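Side-chain contacts in Stk_08120 (Sulfolobus tokodaii str. 7, PDB 2EJX), which probably carries fatty acids, as a member of a thermoacidophile-specific protein family with a Bet v 1-like fold: residues A[21-26]-A[131-136]; A[28-33]-A[86-91]; A[32-37]-A[120-125]. All coordinates share one frame; numbering follows the deposited sequence.

Contact 1 of 3, residues A[21-26]-A[131-136]; sequences MTIFSD and RLERIK
Ile23 reaches from helix 17-24 to Glu133 and Arg134 on helix 105-137. Its CB points toward the long helix. CG1 stands anti to the carbonyl carbon (chi1 -65°), and the chain then runs on extended to CD1. This methyl makes the whole contact between 21-26 and 131-136. Ile23 CD1 lies 3.9 Å from Glu133 CB, where the two side chains meet at a slant. It also lies 4.1 Å from Arg134 CG, with the arginine chain passing at about a right angle. So the methyl touches only the aliphatic roots of two charged residues. Their polar ends turn elsewhere. The Glu133 chain bends at chi2. Its OE1 forms salt bridges with Arg137, which also pairs with Asp26, and with Lys136 NZ (3.0 Å from Glu133 OE1), the latter weak as a hydrogen bond. Arg134 reaches Gln15 and the terminal carboxylate of Ile139. Ile23 has further apolar partners in Ile130 and in Phe29, whose ring its CG2 packs on. The arrangement is helix-to-helix packing of the Bet v 1-like fold, where a short helix after the first strand meets the long C-terminal helix.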
ATOM      1  N   MET A  21      -6.929   9.285  -0.787  1.00 22.75           N
ATOM      2  CA  MET A  21      -7.163   8.206  -1.762  1.00 23.89           C
ATOM      3  C   MET A  21      -6.258   8.350  -2.996  1.00 25.27           C
ATOM      4  O   MET A  21      -5.699   7.357  -3.501  1.00 25.61           O
ATOM      5  CB  MET A  21      -8.638   8.183  -2.176  1.00 24.64           C
ATOM      6  CG  MET A  21      -9.630   7.746  -1.098  1.00 25.32           C
ATOM      7  SD  MET A  21      -9.341   6.020  -0.564  1.00 26.95           S
ATOM      8  CE  MET A  21      -9.847   5.136  -2.010  1.00 26.79           C
ATOM      9  N   THR A  22      -6.154   9.558  -3.530  1.00 24.55           N
ATOM     10  CA  THR A  22      -5.260   9.819  -4.655  1.00 25.32           C
ATOM     11  C   THR A  22      -3.798   9.465  -4.371  1.00 24.46           C
ATOM     12  O   THR A  22      -3.132   8.867  -5.215  1.00 24.84           O
ATOM     13  CB  THR A  22      -5.384  11.292  -5.177  1.00 24.62           C
ATOM     14  OG1 THR A  22      -6.731  11.535  -5.561  1.00 26.47           O
ATOM     15  CG2 THR A  22      -4.504  11.518  -6.401  1.00 26.39           C
ATOM     16  N   ILE A  23      -3.287   9.842  -3.188  1.00 23.16           N
ATOM     17  CA  ILE A  23      -1.950   9.471  -2.782  1.00 22.91           C
ATOM     18  C   ILE A  23      -1.801   7.933  -2.687  1.00 23.13           C
ATOM     19  O   ILE A  23      -0.812   7.388  -3.144  1.00 23.43           O
ATOM     20  CB  ILE A  23      -1.499  10.264  -1.495  1.00 21.41           C
ATOM     21  CG1 ILE A  23      -1.405  11.752  -1.850  1.00 21.06           C
ATOM     22  CG2 ILE A  23      -0.186   9.736  -0.851  1.00 21.33           C
ATOM     23  CD1 ILE A  23      -1.248  12.679  -0.584  1.00 22.66           C
ATOM     24  N   PHE A  24      -2.788   7.256  -2.157  1.00 23.59           N
ATOM     25  CA  PHE A  24      -2.735   5.794  -2.060  1.00 24.92           C
ATOM     26  C   PHE A  24      -2.716   5.132  -3.453  1.00 25.36           C
ATOM     27  O   PHE A  24      -2.159   4.030  -3.598  1.00 26.24           O
ATOM     28  CB  PHE A  24      -3.896   5.267  -1.193  1.00 25.08           C
ATOM     29  CG  PHE A  24      -3.542   5.138   0.257  1.00 25.79           C
ATOM     30  CD1 PHE A  24      -2.647   4.151   0.672  1.00 25.57           C
ATOM     31  CD2 PHE A  24      -4.092   6.015   1.220  1.00 25.35           C
ATOM     32  CE1 PHE A  24      -2.289   4.019   2.017  1.00 26.91           C
ATOM     33  CE2 PHE A  24      -3.763   5.867   2.560  1.00 23.44           C
ATOM     34  CZ  PHE A  24      -2.859   4.887   2.959  1.00 23.74           C
ATOM     35  N   SER A  25      -3.241   5.836  -4.473  1.00 25.19           N
ATOM     36  CA  SER A  25      -3.218   5.328  -5.889  1.00 24.74           C
ATOM     37  C   SER A  25      -1.845   5.455  -6.536  1.00 26.09           C
ATOM     38  O   SER A  25      -1.611   4.945  -7.632  1.00 25.22           O
ATOM     39  CB  SER A  25      -4.245   6.065  -6.752  1.00 25.69           C
ATOM     40  OG  SER A  25      -3.782   7.351  -7.157  1.00 25.84           O
ATOM     41  N   ASP A  26      -0.928   6.185  -5.900  1.00 24.90           N
ATOM     42  CA  ASP A  26       0.474   6.196  -6.324  1.00 26.80           C
ATOM     43  C   ASP A  26       1.266   5.034  -5.713  1.00 27.32           C
ATOM     44  O   ASP A  26       1.529   4.997  -4.501  1.00 25.87           O
ATOM     45  CB  ASP A  26       1.124   7.535  -5.930  1.00 25.97           C
ATOM     46  CG  ASP A  26       2.586   7.654  -6.372  1.00 30.77           C
ATOM     47  OD1 ASP A  26       3.121   6.720  -7.034  1.00 26.23           O
ATOM     48  OD2 ASP A  26       3.211   8.700  -6.051  1.00 29.44           O
ATOM     49  N   ARG A 131       0.279  14.982   5.230  1.00 21.77           N
ATOM     50  CA  ARG A 131       0.563  16.416   5.199  1.00 22.11           C
ATOM     51  C   ARG A 131       1.900  16.675   4.488  1.00 21.45           C
ATOM     52  O   ARG A 131       2.006  17.547   3.614  1.00 22.22           O
ATOM     53  CB  ARG A 131       0.619  16.973   6.592  1.00 21.80           C
ATOM     54  CG  ARG A 131       0.764  18.474   6.625  1.00 30.03           C
ATOM     55  CD  ARG A 131       0.792  18.985   8.069  1.00 37.14           C
ATOM     56  NE  ARG A 131       1.982  18.497   8.757  1.00 41.69           N
ATOM     57  CZ  ARG A 131       3.177  19.073   8.688  1.00 42.15           C
ATOM     58  NH1 ARG A 131       3.351  20.182   7.980  1.00 42.89           N
ATOM     59  NH2 ARG A 131       4.199  18.532   9.326  1.00 43.17           N
ATOM     60  N   LEU A 132       2.901  15.913   4.880  1.00 21.34           N
ATOM     61  CA  LEU A 132       4.218  15.961   4.202  1.00 21.72           C
ATOM     62  C   LEU A 132       4.168  15.554   2.715  1.00 21.19           C
ATOM     63  O   LEU A 132       4.831  16.198   1.886  1.00 21.82           O
ATOM     64  CB  LEU A 132       5.225  15.086   4.986  1.00 21.63           C
ATOM     65  CG  LEU A 132       5.613  15.706   6.321  1.00 23.07           C
ATOM     66  CD1 LEU A 132       6.486  14.702   7.105  1.00 23.53           C
ATOM     67  CD2 LEU A 132       6.385  17.024   6.153  1.00 23.23           C
ATOM     68  N   GLU A 133       3.414  14.497   2.379  1.00 21.01           N
ATOM     69  CA  GLU A 133       3.207  14.126   0.964  1.00 21.74           C
ATOM     70  C   GLU A 133       2.602  15.282   0.175  1.00 21.98           C
ATOM     71  O   GLU A 133       3.014  15.580  -0.916  1.00 21.01           O
ATOM     72  CB  GLU A 133       2.325  12.846   0.845  1.00 22.63           C
ATOM     73  CG  GLU A 133       3.057  11.556   1.293  1.00 20.90           C
ATOM     74  CD  GLU A 133       4.261  11.250   0.368  1.00 26.96           C
ATOM     75  OE1 GLU A 133       4.274  11.625  -0.828  1.00 25.59           O
ATOM     76  OE2 GLU A 133       5.204  10.643   0.873  1.00 29.98           O
ATOM     77  N   ARG A 134       1.596  15.921   0.740  1.00 21.70           N
ATOM     78  CA  ARG A 134       0.957  17.051   0.077  1.00 22.01           C
ATOM     79  C   ARG A 134       1.881  18.243  -0.193  1.00 23.54           C
ATOM     80  O   ARG A 134       1.750  18.946  -1.216  1.00 24.92           O
ATOM     81  CB  ARG A 134      -0.217  17.487   0.929  1.00 20.74           C
ATOM     82  CG  ARG A 134      -1.354  16.490   0.811  1.00 18.81           C
ATOM     83  CD  ARG A 134      -2.590  17.018   1.565  1.00 19.94           C
ATOM     84  NE  ARG A 134      -3.266  18.026   0.749  1.00 23.88           N
ATOM     85  CZ  ARG A 134      -4.477  18.529   1.003  1.00 26.64           C
ATOM     86  NH1 ARG A 134      -5.126  18.131   2.077  1.00 28.07           N
ATOM     87  NH2 ARG A 134      -5.033  19.436   0.178  1.00 27.31           N
ATOM     88  N   ILE A 135       2.781  18.503   0.743  1.00 24.42           N
ATOM     89  CA  ILE A 135       3.703  19.640   0.618  1.00 25.23           C
ATOM     90  C   ILE A 135       4.619  19.313  -0.565  1.00 26.00           C
ATOM     91  O   ILE A 135       4.833  20.149  -1.471  1.00 26.86           O
ATOM     92  CB  ILE A 135       4.528  19.927   1.923  1.00 25.60           C
ATOM     93  CG1 ILE A 135       3.653  20.533   3.027  1.00 24.58           C
ATOM     94  CG2 ILE A 135       5.672  20.941   1.610  1.00 23.52           C
ATOM     95  CD1 ILE A 135       4.264  20.412   4.419  1.00 26.58           C
ATOM     96  N   LYS A 136       5.098  18.075  -0.606  1.00 25.49           N
ATOM     97  CA  LYS A 136       6.040  17.655  -1.662  1.00 26.59           C
ATOM     98  C   LYS A 136       5.361  17.561  -3.026  1.00 26.75           C
ATOM     99  O   LYS A 136       5.955  17.937  -4.053  1.00 27.04           O
ATOM    100  CB  LYS A 136       6.682  16.328  -1.296  1.00 26.15           C
ATOM    101  CG  LYS A 136       7.557  15.741  -2.399  1.00 32.11           C
ATOM    102  CD  LYS A 136       7.801  14.220  -2.163  1.00 38.89           C
ATOM    103  CE  LYS A 136       6.490  13.412  -2.240  1.00 41.76           C
ATOM    104  NZ  LYS A 136       6.667  11.968  -2.659  1.00 41.88           N
TER

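Contact 2 of 3, residues A[28-33]-A[86-91]; sequences AFTIPQ and LYIRKK
Thr30, on helical segment 28-33, meets Leu86 and Ile88 of strand segment 86-91 across a helix-to-sheet interface. The helix is kinked at Pro32, whose nitrogen has no bond to the turn before. In the strand, side chains alternate. Leu86 and Ile88 point toward the helix, and Tyr87 between them does not take part. Thr30 carries the contact from the helix side. Its CG2 stands anti to the backbone N, with chi1 at -61°, and this sends the methyl to the strand. Thr30 CG2 touches Leu86 CD2 at 3.6 Å, the axes of the two side chains inclined to each other. The same methyl faces Ile88 CD1 tip to tip at 4.1 Å. All three residues are buried, and the contact between the segments is purely apolar. Thr30 OG1 sits beside the backbone N and probably hydrogen-bonds to Phe24 O of the preceding helix, though the distance is unusually short. Leu86 also packs on Ile98 and Leu100 of the next strand, 95-102. Thr30 touches Ile75 of strand 72-79, which flanks 82-92 on its other side. Ile88 continues the layer to Met21 and Phe24 of helix 17-24. The contact thus lies near the centre of the chain, where both short helices rest on the antiparallel sheet.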
ATOM      1  N   ALA A  28       4.319   4.418  -5.696  1.00 24.72           N
ATOM      2  CA  ALA A  28       5.563   4.871  -5.085  1.00 25.78           C
ATOM      3  C   ALA A  28       5.325   5.267  -3.629  1.00 25.16           C
ATOM      4  O   ALA A  28       6.243   5.309  -2.827  1.00 25.85           O
ATOM      5  CB  ALA A  28       6.101   6.059  -5.847  1.00 26.05           C
ATOM      6  N   PHE A  29       4.081   5.578  -3.306  1.00 24.79           N
ATOM      7  CA  PHE A  29       3.712   5.816  -1.908  1.00 24.85           C
ATOM      8  C   PHE A  29       3.391   4.512  -1.209  1.00 24.23           C
ATOM      9  O   PHE A  29       4.092   4.080  -0.245  1.00 26.04           O
ATOM     10  CB  PHE A  29       2.507   6.788  -1.801  1.00 24.40           C
ATOM     11  CG  PHE A  29       1.999   6.967  -0.384  1.00 23.56           C
ATOM     12  CD1 PHE A  29       2.713   7.788   0.535  1.00 26.77           C
ATOM     13  CD2 PHE A  29       0.853   6.328   0.055  1.00 25.15           C
ATOM     14  CE1 PHE A  29       2.279   7.941   1.870  1.00 25.02           C
ATOM     15  CE2 PHE A  29       0.386   6.470   1.407  1.00 23.63           C
ATOM     16  CZ  PHE A  29       1.090   7.300   2.320  1.00 24.22           C
ATOM     17  N   THR A  30       2.385   3.839  -1.771  1.00 25.23           N
ATOM     18  CA  THR A  30       1.661   2.752  -1.106  1.00 24.13           C
ATOM     19  C   THR A  30       2.528   1.508  -0.889  1.00 24.07           C
ATOM     20  O   THR A  30       2.468   0.903   0.180  1.00 23.62           O
ATOM     21  CB  THR A  30       0.393   2.426  -1.890  1.00 25.23           C
ATOM     22  OG1 THR A  30      -0.449   3.593  -1.917  1.00 23.66           O
ATOM     23  CG2 THR A  30      -0.379   1.255  -1.269  1.00 23.76           C
ATOM     24  N   ILE A  31       3.326   1.124  -1.887  1.00 24.67           N
ATOM     25  CA  ILE A  31       4.092  -0.123  -1.796  1.00 24.69           C
ATOM     26  C   ILE A  31       5.202  -0.058  -0.732  1.00 25.32           C
ATOM     27  O   ILE A  31       5.275  -0.946   0.104  1.00 25.25           O
ATOM     28  CB  ILE A  31       4.602  -0.622  -3.222  1.00 24.25           C
ATOM     29  CG1 ILE A  31       3.424  -0.793  -4.187  1.00 26.69           C
ATOM     30  CG2 ILE A  31       5.385  -1.891  -3.134  1.00 22.48           C
ATOM     31  CD1 ILE A  31       2.421  -1.801  -3.782  1.00 27.02           C
ATOM     32  N   PRO A  32       6.076   0.987  -0.743  1.00 25.65           N
ATOM     33  CA  PRO A  32       7.067   1.077   0.330  1.00 26.26           C
ATOM     34  C   PRO A  32       6.442   1.232   1.725  1.00 25.80           C
ATOM     35  O   PRO A  32       6.997   0.738   2.713  1.00 26.45           O
ATOM     36  CB  PRO A  32       7.873   2.326  -0.050  1.00 27.74           C
ATOM     37  CG  PRO A  32       7.643   2.436  -1.565  1.00 26.58           C
ATOM     38  CD  PRO A  32       6.245   2.080  -1.718  1.00 25.30           C
ATOM     39  N   GLN A  33       5.281   1.855   1.795  1.00 25.71           N
ATOM     40  CA  GLN A  33       4.592   2.044   3.098  1.00 25.18           C
ATOM     41  C   GLN A  33       4.053   0.762   3.706  1.00 26.33           C
ATOM     42  O   GLN A  33       3.997   0.662   4.942  1.00 25.64           O
ATOM     43  CB  GLN A  33       3.453   3.060   3.012  1.00 25.64           C
ATOM     44  CG  GLN A  33       3.872   4.520   2.861  1.00 27.25           C
ATOM     45  CD  GLN A  33       4.448   5.148   4.129  1.00 28.28           C
ATOM     46  OE1 GLN A  33       4.967   6.292   4.109  1.00 33.66           O
ATOM     47  NE2 GLN A  33       4.369   4.433   5.216  1.00 23.44           N
ATOM     48  N   LEU A  86      -3.961  -5.592  -3.528  1.00 25.83           N
ATOM     49  CA  LEU A  86      -4.087  -4.636  -2.420  1.00 25.66           C
ATOM     50  C   LEU A  86      -5.224  -3.675  -2.727  1.00 25.50           C
ATOM     51  O   LEU A  86      -5.213  -2.995  -3.763  1.00 26.78           O
ATOM     52  CB  LEU A  86      -2.778  -3.866  -2.233  1.00 25.36           C
ATOM     53  CG  LEU A  86      -2.679  -2.807  -1.120  1.00 27.24           C
ATOM     54  CD1 LEU A  86      -2.824  -3.454   0.174  1.00 24.16           C
ATOM     55  CD2 LEU A  86      -1.290  -2.207  -1.213  1.00 27.08           C
ATOM     56  N   TYR A  87      -6.192  -3.607  -1.824  1.00 25.67           N
ATOM     57  CA  TYR A  87      -7.294  -2.670  -1.975  1.00 26.55           C
ATOM     58  C   TYR A  87      -7.183  -1.522  -0.997  1.00 25.54           C
ATOM     59  O   TYR A  87      -6.877  -1.734   0.163  1.00 24.12           O
ATOM     60  CB  TYR A  87      -8.614  -3.344  -1.650  1.00 28.26           C
ATOM     61  CG  TYR A  87      -8.866  -4.603  -2.430  1.00 30.51           C
ATOM     62  CD1 TYR A  87      -9.611  -4.565  -3.599  1.00 32.31           C
ATOM     63  CD2 TYR A  87      -8.346  -5.833  -1.995  1.00 30.57           C
ATOM     64  CE1 TYR A  87      -9.847  -5.721  -4.321  1.00 33.36           C
ATOM     65  CE2 TYR A  87      -8.586  -6.997  -2.715  1.00 35.51           C
ATOM     66  CZ  TYR A  87      -9.334  -6.927  -3.884  1.00 34.60           C
ATOM     67  OH  TYR A  87      -9.597  -8.076  -4.637  1.00 35.54           O
ATOM     68  N   ILE A  88      -7.492  -0.317  -1.481  1.00 25.52           N
ATOM     69  CA  ILE A  88      -7.740   0.828  -0.610  1.00 25.25           C
ATOM     70  C   ILE A  88      -9.163   1.377  -0.904  1.00 26.00           C
ATOM     71  O   ILE A  88      -9.451   1.800  -2.029  1.00 24.56           O
ATOM     72  CB  ILE A  88      -6.611   1.907  -0.708  1.00 24.68           C
ATOM     73  CG1 ILE A  88      -5.199   1.276  -0.534  1.00 25.18           C
ATOM     74  CG2 ILE A  88      -6.836   3.004   0.390  1.00 24.33           C
ATOM     75  CD1 ILE A  88      -4.445   0.931  -1.865  1.00 25.72           C
ATOM     76  N   ARG A  89     -10.069   1.304   0.089  1.00 27.02           N
ATOM     77  CA  ARG A  89     -11.477   1.626  -0.133  1.00 28.36           C
ATOM     78  C   ARG A  89     -11.899   2.776   0.772  1.00 27.49           C
ATOM     79  O   ARG A  89     -11.670   2.718   1.965  1.00 26.09           O
ATOM     80  CB  ARG A  89     -12.384   0.423   0.117  1.00 28.61           C
ATOM     81  CG  ARG A  89     -12.040  -0.824  -0.714  1.00 31.54           C
ATOM     82  CD  ARG A  89     -12.956  -2.001  -0.309  1.00 32.08           C
ATOM     83  NE  ARG A  89     -12.701  -3.183  -1.151  1.00 37.79           N
ATOM     84  CZ  ARG A  89     -12.754  -4.448  -0.731  1.00 35.99           C
ATOM     85  NH1 ARG A  89     -13.095  -4.740   0.523  1.00 37.03           N
ATOM     86  NH2 ARG A  89     -12.491  -5.427  -1.590  1.00 40.80           N
ATOM     87  N   LYS A  90     -12.466   3.828   0.178  1.00 27.75           N
ATOM     88  CA  LYS A  90     -13.063   4.878   0.949  1.00 27.70           C
ATOM     89  C   LYS A  90     -14.358   4.339   1.569  1.00 29.11           C
ATOM     90  O   LYS A  90     -15.207   3.804   0.862  1.00 29.72           O
ATOM     91  CB  LYS A  90     -13.324   6.114   0.062  1.00 28.09           C
ATOM     92  CG  LYS A  90     -14.220   7.165   0.733  1.00 27.60           C
ATOM     93  CD  LYS A  90     -14.222   8.438  -0.027  1.00 30.34           C
ATOM     94  CE  LYS A  90     -15.294   9.367   0.482  1.00 33.86           C
ATOM     95  NZ  LYS A  90     -15.525  10.511  -0.452  1.00 34.41           N
ATOM     96  N   LYS A  91     -14.516   4.505   2.881  1.00 28.59           N
ATOM     97  CA  LYS A  91     -15.720   4.063   3.583  1.00 30.30           C
ATOM     98  C   LYS A  91     -16.659   5.222   3.872  1.00 31.53           C
ATOM     99  O   LYS A  91     -17.886   5.051   3.805  1.00 32.52           O
ATOM    100  CB  LYS A  91     -15.355   3.296   4.851  1.00 30.11           C
ATOM    101  CG  LYS A  91     -14.475   2.106   4.606  1.00 32.65           C
ATOM    102  CD  LYS A  91     -14.606   1.038   5.694  1.00 35.38           C
ATOM    103  CE  LYS A  91     -14.222   1.563   7.047  1.00 35.55           C
ATOM    104  NZ  LYS A  91     -13.964   0.463   8.008  1.00 34.99           N
TER

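Contact 3 of 3, residues A[32-37]-A[120-125]; sequences PQIFPG and DRLAEN
Arg121 and Gln33 meet through two bent chains. Arg121 leaves its helix with CG anti to the backbone N (chi1 -178°), stays extended through chi2, and folds at chi3 to bring the guanidinium to helix 27-34. Gln33 bends at chi2 (-73°), which carries its amide to the edge of that guanidinium. The two flat groups are turned 33° from each other. Gln33 NE2 as modelled lies 2.9 Å from Arg121 NH1, but the amide is probably turned over, so the identity of that atom is doubtful. The backbone Gln33 O lies 3.1 Å from Arg121 NH2. On the buried side, Leu122 CD1 lies alongside the Gln33 chain, 4.1 Å from Gln33 CG. The Leu122 and Ile34 side chains cross at about a right angle, with Leu122 CD2 4.0 Å from Ile34 CG1. On its own helix, Asn125 ND2 donates to Arg121 O at 3.0 Å. The chemistry is therefore layered. The Leu122 and Ile34 side chains pack on the buried side. Nearer the surface the Gln33 amide and the Arg121 guanidinium lie edge to edge, and Asn118 is the polar link: its OD1 accepts from Arg121 NH2 and its ND2 donates to Ile34 O.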
ATOM      1  N   PRO A  32       6.076   0.987  -0.743  1.00 25.65           N
ATOM      2  CA  PRO A  32       7.067   1.077   0.330  1.00 26.26           C
ATOM      3  C   PRO A  32       6.442   1.232   1.725  1.00 25.80           C
ATOM      4  O   PRO A  32       6.997   0.738   2.713  1.00 26.45           O
ATOM      5  CB  PRO A  32       7.873   2.326  -0.050  1.00 27.74           C
ATOM      6  CG  PRO A  32       7.643   2.436  -1.565  1.00 26.58           C
ATOM      7  CD  PRO A  32       6.245   2.080  -1.718  1.00 25.30           C
ATOM      8  N   GLN A  33       5.281   1.855   1.795  1.00 25.71           N
ATOM      9  CA  GLN A  33       4.592   2.044   3.098  1.00 25.18           C
ATOM     10  C   GLN A  33       4.053   0.762   3.706  1.00 26.33           C
ATOM     11  O   GLN A  33       3.997   0.662   4.942  1.00 25.64           O
ATOM     12  CB  GLN A  33       3.453   3.060   3.012  1.00 25.64           C
ATOM     13  CG  GLN A  33       3.872   4.520   2.861  1.00 27.25           C
ATOM     14  CD  GLN A  33       4.448   5.148   4.129  1.00 28.28           C
ATOM     15  OE1 GLN A  33       4.967   6.292   4.109  1.00 33.66           O
ATOM     16  NE2 GLN A  33       4.369   4.433   5.216  1.00 23.44           N
ATOM     17  N   ILE A  34       3.636  -0.182   2.839  1.00 24.61           N
ATOM     18  CA  ILE A  34       2.880  -1.375   3.290  1.00 25.34           C
ATOM     19  C   ILE A  34       3.633  -2.691   3.170  1.00 24.25           C
ATOM     20  O   ILE A  34       3.624  -3.516   4.093  1.00 23.51           O
ATOM     21  CB  ILE A  34       1.478  -1.450   2.589  1.00 26.24           C
ATOM     22  CG1 ILE A  34       0.578  -0.282   3.064  1.00 24.11           C
ATOM     23  CG2 ILE A  34       0.738  -2.778   2.930  1.00 25.70           C
ATOM     24  CD1 ILE A  34      -0.538   0.009   2.122  1.00 24.26           C
ATOM     25  N   PHE A  35       4.335  -2.886   2.047  1.00 25.83           N
ATOM     26  CA  PHE A  35       5.001  -4.155   1.805  1.00 26.13           C
ATOM     27  C   PHE A  35       6.200  -4.328   2.747  1.00 26.62           C
ATOM     28  O   PHE A  35       6.757  -3.325   3.192  1.00 26.57           O
ATOM     29  CB  PHE A  35       5.385  -4.298   0.328  1.00 25.70           C
ATOM     30  CG  PHE A  35       4.281  -4.874  -0.518  1.00 28.55           C
ATOM     31  CD1 PHE A  35       3.009  -4.304  -0.506  1.00 30.19           C
ATOM     32  CD2 PHE A  35       4.492  -6.020  -1.271  1.00 32.10           C
ATOM     33  CE1 PHE A  35       1.964  -4.836  -1.265  1.00 30.17           C
ATOM     34  CE2 PHE A  35       3.439  -6.580  -2.031  1.00 32.52           C
ATOM     35  CZ  PHE A  35       2.189  -5.973  -2.040  1.00 28.76           C
ATOM     36  N   PRO A  36       6.566  -5.591   3.097  1.00 26.70           N
ATOM     37  CA  PRO A  36       7.710  -5.772   4.010  1.00 26.81           C
ATOM     38  C   PRO A  36       9.063  -5.376   3.426  1.00 26.71           C
ATOM     39  O   PRO A  36       9.491  -5.960   2.429  1.00 28.32           O
ATOM     40  CB  PRO A  36       7.718  -7.280   4.329  1.00 26.84           C
ATOM     41  CG  PRO A  36       6.494  -7.853   3.713  1.00 27.56           C
ATOM     42  CD  PRO A  36       5.938  -6.883   2.709  1.00 26.89           C
ATOM     43  N   GLY A  37       9.725  -4.412   4.056  1.00 26.28           N
ATOM     44  CA  GLY A  37      11.160  -4.155   3.822  1.00 26.81           C
ATOM     45  C   GLY A  37      11.509  -3.797   2.382  1.00 26.18           C
ATOM     46  O   GLY A  37      12.522  -4.258   1.861  1.00 25.63           O
ATOM     47  N   ASP A 120      -0.326  -0.600  11.078  1.00 20.65           N
ATOM     48  CA  ASP A 120      -0.458   0.073  12.371  1.00 21.09           C
ATOM     49  C   ASP A 120       0.230   1.410  12.383  1.00 21.95           C
ATOM     50  O   ASP A 120      -0.347   2.383  12.832  1.00 22.27           O
ATOM     51  CB  ASP A 120       0.108  -0.824  13.499  1.00 21.53           C
ATOM     52  CG  ASP A 120      -0.784  -2.017  13.815  1.00 25.33           C
ATOM     53  OD1 ASP A 120      -1.898  -2.106  13.301  1.00 27.84           O
ATOM     54  OD2 ASP A 120      -0.359  -2.863  14.602  1.00 29.10           O
ATOM     55  N   ARG A 121       1.486   1.455  11.894  1.00 21.80           N
ATOM     56  CA  ARG A 121       2.231   2.703  11.827  1.00 23.28           C
ATOM     57  C   ARG A 121       1.524   3.718  10.897  1.00 22.13           C
ATOM     58  O   ARG A 121       1.395   4.885  11.223  1.00 21.86           O
ATOM     59  CB  ARG A 121       3.666   2.415  11.318  1.00 22.88           C
ATOM     60  CG  ARG A 121       4.571   3.655  11.260  1.00 25.79           C
ATOM     61  CD  ARG A 121       5.953   3.327  10.667  1.00 23.90           C
ATOM     62  NE  ARG A 121       5.828   2.547   9.428  1.00 25.51           N
ATOM     63  CZ  ARG A 121       5.475   3.036   8.232  1.00 27.40           C
ATOM     64  NH1 ARG A 121       5.199   4.338   8.024  1.00 23.53           N
ATOM     65  NH2 ARG A 121       5.343   2.176   7.223  1.00 29.67           N
ATOM     66  N   LEU A 122       1.056   3.268   9.744  1.00 21.63           N
ATOM     67  CA  LEU A 122       0.296   4.145   8.843  1.00 23.88           C
ATOM     68  C   LEU A 122      -0.971   4.682   9.528  1.00 24.05           C
ATOM     69  O   LEU A 122      -1.239   5.880   9.465  1.00 25.13           O
ATOM     70  CB  LEU A 122      -0.047   3.388   7.541  1.00 24.20           C
ATOM     71  CG  LEU A 122      -0.308   4.034   6.193  1.00 28.94           C
ATOM     72  CD1 LEU A 122       0.884   4.848   5.681  1.00 27.32           C
ATOM     73  CD2 LEU A 122      -0.631   2.843   5.234  1.00 24.58           C
ATOM     74  N   ALA A 123      -1.727   3.821  10.206  1.00 23.70           N
ATOM     75  CA  ALA A 123      -2.954   4.261  10.871  1.00 23.82           C
ATOM     76  C   ALA A 123      -2.673   5.319  11.940  1.00 25.09           C
ATOM     77  O   ALA A 123      -3.410   6.288  12.060  1.00 26.43           O
ATOM     78  CB  ALA A 123      -3.693   3.095  11.461  1.00 24.42           C
ATOM     79  N   GLU A 124      -1.610   5.122  12.719  1.00 25.79           N
ATOM     80  CA  GLU A 124      -1.250   5.992  13.845  1.00 25.51           C
ATOM     81  C   GLU A 124      -0.673   7.321  13.417  1.00 25.56           C
ATOM     82  O   GLU A 124      -0.767   8.281  14.182  1.00 26.82           O
ATOM     83  CB  GLU A 124      -0.261   5.280  14.799  1.00 25.86           C
ATOM     84  CG  GLU A 124      -0.879   4.132  15.608  1.00 27.98           C
ATOM     85  CD  GLU A 124       0.152   3.133  16.124  1.00 30.83           C
ATOM     86  OE1 GLU A 124       1.386   3.376  15.985  1.00 36.07           O
ATOM     87  OE2 GLU A 124      -0.281   2.073  16.642  1.00 36.23           O
ATOM     88  N   ASN A 125      -0.068   7.382  12.217  1.00 23.63           N
ATOM     89  CA  ASN A 125       0.622   8.568  11.719  1.00 22.46           C
ATOM     90  C   ASN A 125       0.058   9.155  10.407  1.00 22.71           C
ATOM     91  O   ASN A 125       0.683   9.987   9.765  1.00 21.31           O
ATOM     92  CB  ASN A 125       2.113   8.237  11.559  1.00 23.67           C
ATOM     93  CG  ASN A 125       2.761   7.892  12.912  1.00 24.32           C
ATOM     94  OD1 ASN A 125       2.980   8.796  13.772  1.00 24.88           O
ATOM     95  ND2 ASN A 125       3.012   6.600  13.133  1.00 23.72           N
TER

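How the contacts relate
Contact 2 is the core of the three. It is fully buried, its centre lies about 3 Å from the centre of the chain, and it joins a helix to the sheet with methyl groups alone. Contacts 1 and 3 are only partly buried and both use helix 105-137, at two separate places. Contact 1 sets one methyl against the stems of charged residues. Contact 3 combines a polar outer layer with an apolar inner one. Contacts 2 and 3 share Pro32 and Gln33 of helix 27-34. Helices 17-24 and 27-34 follow each other in the chain. Phe24 CZ of 21-26 packs on Leu122 CD2 of contact 3 at 3.8 Å.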